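PDB 4LUB: putative prephenate dehydratase, which probably catalyses the decarboxylating dehydration of prephenate to 3-phenylpyruvate, a step in L-phenylalanine biosynthesis. Local coordinates for residues B[20-25]-B[175-180]. Residues are numbered along the deposited sequence; the frame is centred on the assembly and turned at random.
Sequences LHAFPA and FWVLGD
The backbone of Val-177 is hydrogen-bonded to Val-77 and Ala-78 of strand 75-83, and its side chain, directed toward Ala-22 and Phe-23, meets them without any hydrogen bond between the two segments. The contact illustrates how one branched residue of a strand can serve two residues at a helix end, each methyl with its own partner. With CG1 anti to the backbone N (chi1 -179°) and CG2 beside that N, the fork of Val-177 is split between two neighbours. CG1 of Val-177 meets the rim of the Phe-23 ring, in line with the ring plane, 3.6 Å from CE2 and 3.7 Å from CZ of Phe-23. CG2 of Val-177 faces CB of Ala-22 more loosely, at 4.2 Å. Ala-22 ends helix 14-22 and Phe-23 is the first residue to leave helical geometry, yet both turn their side chains toward the strand. The Phe-23 ring also stacks with that of Phe-48, while Ala-22 reaches Ile-80. Strand 172-179 lies between strands 48-55 and 75-83, antiparallel to both, in the prephenate dehydratase domain. Only 93 Å² is buried between the segments and the contact is purely apolar, so dispersion and the exclusion of water, shared with surrounding apolar residues, probably account for it.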
loop_
_atom_site.group_PDB
_atom_site.type_symbol
_atom_site.label_atom_id
_atom_site.label_comp_id
_atom_site.label_asym_id
_atom_site.label_seq_id
_atom_site.Cartn_x
_atom_site.Cartn_y
_atom_site.Cartn_z
ATOM N N LEU B 20 15.579 17.894 15.307
ATOM C CA LEU B 20 15.899 19.144 16.007
ATOM C C LEU B 20 14.708 19.762 16.736
ATOM O O LEU B 20 14.847 20.303 17.831
ATOM C CB LEU B 20 16.442 20.183 15.020
ATOM C CG LEU B 20 17.869 20.067 14.492
ATOM C CD1 LEU B 20 17.992 20.732 13.128
ATOM C CD2 LEU B 20 18.816 20.723 15.487
ATOM N N HIS B 21 13.537 19.689 16.113
ATOM C CA HIS B 21 12.347 20.329 16.655
ATOM C C HIS B 21 11.754 19.514 17.801
ATOM O O HIS B 21 11.243 20.069 18.778
ATOM C CB HIS B 21 11.322 20.518 15.541
ATOM C CG HIS B 21 11.721 21.557 14.538
ATOM N ND1 HIS B 21 12.783 21.379 13.679
ATOM C CD2 HIS B 21 11.222 22.788 14.268
ATOM C CE1 HIS B 21 12.913 22.446 12.912
ATOM N NE2 HIS B 21 11.978 23.316 13.250
ATOM N N ALA B 22 11.840 18.192 17.684
ATOM C CA ALA B 22 11.289 17.305 18.697
ATOM C C ALA B 22 12.152 17.344 19.953
ATOM O O ALA B 22 11.646 17.253 21.073
ATOM C CB ALA B 22 11.179 15.889 18.156
ATOM N N PHE B 23 13.460 17.466 19.748
ATOM C CA PHE B 23 14.441 17.325 20.820
ATOM C C PHE B 23 15.523 18.398 20.724
ATOM O O PHE B 23 16.669 18.097 20.392
ATOM C CB PHE B 23 15.067 15.931 20.777
ATOM C CG PHE B 23 14.074 14.817 20.945
ATOM C CD1 PHE B 23 13.518 14.553 22.186
ATOM C CD2 PHE B 23 13.678 14.050 19.861
ATOM C CE1 PHE B 23 12.600 13.532 22.349
ATOM C CE2 PHE B 23 12.756 13.030 20.015
ATOM C CZ PHE B 23 12.215 12.769 21.258
ATOM N N PRO B 24 15.161 19.660 21.001
ATOM C CA PRO B 24 16.116 20.748 20.762
ATOM C C PRO B 24 17.304 20.753 21.729
ATOM O O PRO B 24 18.372 21.244 21.361
ATOM C CB PRO B 24 15.262 22.007 20.951
ATOM C CG PRO B 24 14.142 21.577 21.841
ATOM C CD PRO B 24 13.848 20.158 21.452
ATOM N N ALA B 25 17.119 20.225 22.937
ATOM C CA ALA B 25 18.182 20.187 23.947
ATOM C C ALA B 25 19.057 18.932 23.914
ATOM O O ALA B 25 19.875 18.725 24.810
ATOM C CB ALA B 25 17.578 20.333 25.331
ATOM N N PHE B 175 6.851 12.064 9.629
ATOM C CA PHE B 175 7.993 11.487 10.333
ATOM C C PHE B 175 7.493 11.016 11.686
ATOM O O PHE B 175 6.663 11.670 12.312
ATOM C CB PHE B 175 9.151 12.492 10.526
ATOM C CG PHE B 175 9.761 12.994 9.244
ATOM C CD1 PHE B 175 9.121 13.947 8.470
ATOM C CD2 PHE B 175 10.984 12.504 8.817
ATOM C CE1 PHE B 175 9.694 14.401 7.292
ATOM C CE2 PHE B 175 11.559 12.945 7.639
ATOM C CZ PHE B 175 10.911 13.893 6.871
ATOM N N TRP B 176 7.963 9.851 12.107
ATOM C CA TRP B 176 7.675 9.362 13.439
ATOM C C TRP B 176 8.853 9.463 14.395
ATOM O O TRP B 176 9.996 9.191 14.031
ATOM C CB TRP B 176 7.193 7.912 13.367
ATOM C CG TRP B 176 5.762 7.795 12.979
ATOM C CD1 TRP B 176 4.870 8.818 12.799
ATOM C CD2 TRP B 176 5.053 6.586 12.706
ATOM N NE1 TRP B 176 3.642 8.310 12.438
ATOM C CE2 TRP B 176 3.727 6.942 12.386
ATOM C CE3 TRP B 176 5.410 5.231 12.716
ATOM C CZ2 TRP B 176 2.760 5.998 12.060
ATOM C CZ3 TRP B 176 4.448 4.292 12.398
ATOM C CH2 TRP B 176 3.133 4.680 12.074
ATOM N N VAL B 177 8.546 9.862 15.624
ATOM C CA VAL B 177 9.468 9.712 16.725
ATOM C C VAL B 177 9.169 8.374 17.376
ATOM O O VAL B 177 8.062 8.134 17.856
ATOM C CB VAL B 177 9.344 10.856 17.756
ATOM C CG1 VAL B 177 10.337 10.663 18.882
ATOM C CG2 VAL B 177 9.536 12.211 17.083
ATOM N N LEU B 178 10.147 7.481 17.319
ATOM C CA LEU B 178 10.032 6.162 17.922
ATOM C C LEU B 178 10.698 6.115 19.281
ATOM O O LEU B 178 11.808 6.608 19.454
ATOM C CB LEU B 178 10.641 5.087 17.009
ATOM C CG LEU B 178 10.061 4.666 15.655
ATOM C CD1 LEU B 178 8.853 5.474 15.221
ATOM C CD2 LEU B 178 11.122 4.545 14.557
ATOM N N GLY B 179 10.024 5.485 20.233
ATOM C CA GLY B 179 10.593 5.289 21.547
ATOM C C GLY B 179 9.627 4.612 22.490
ATOM O O GLY B 179 8.734 3.872 22.069
ATOM N N ASP B 180 9.813 4.865 23.776
ATOM C CA ASP B 180 9.104 4.131 24.810
ATOM C C ASP B 180 8.202 5.092 25.588
ATOM O O ASP B 180 7.222 4.676 26.198
ATOM C CB ASP B 180 10.105 3.425 25.736
ATOM C CG ASP B 180 9.440 2.719 26.905
ATOM O OD1 ASP B 180 8.257 2.335 26.784
ATOM O OD2 ASP B 180 10.108 2.532 27.947
#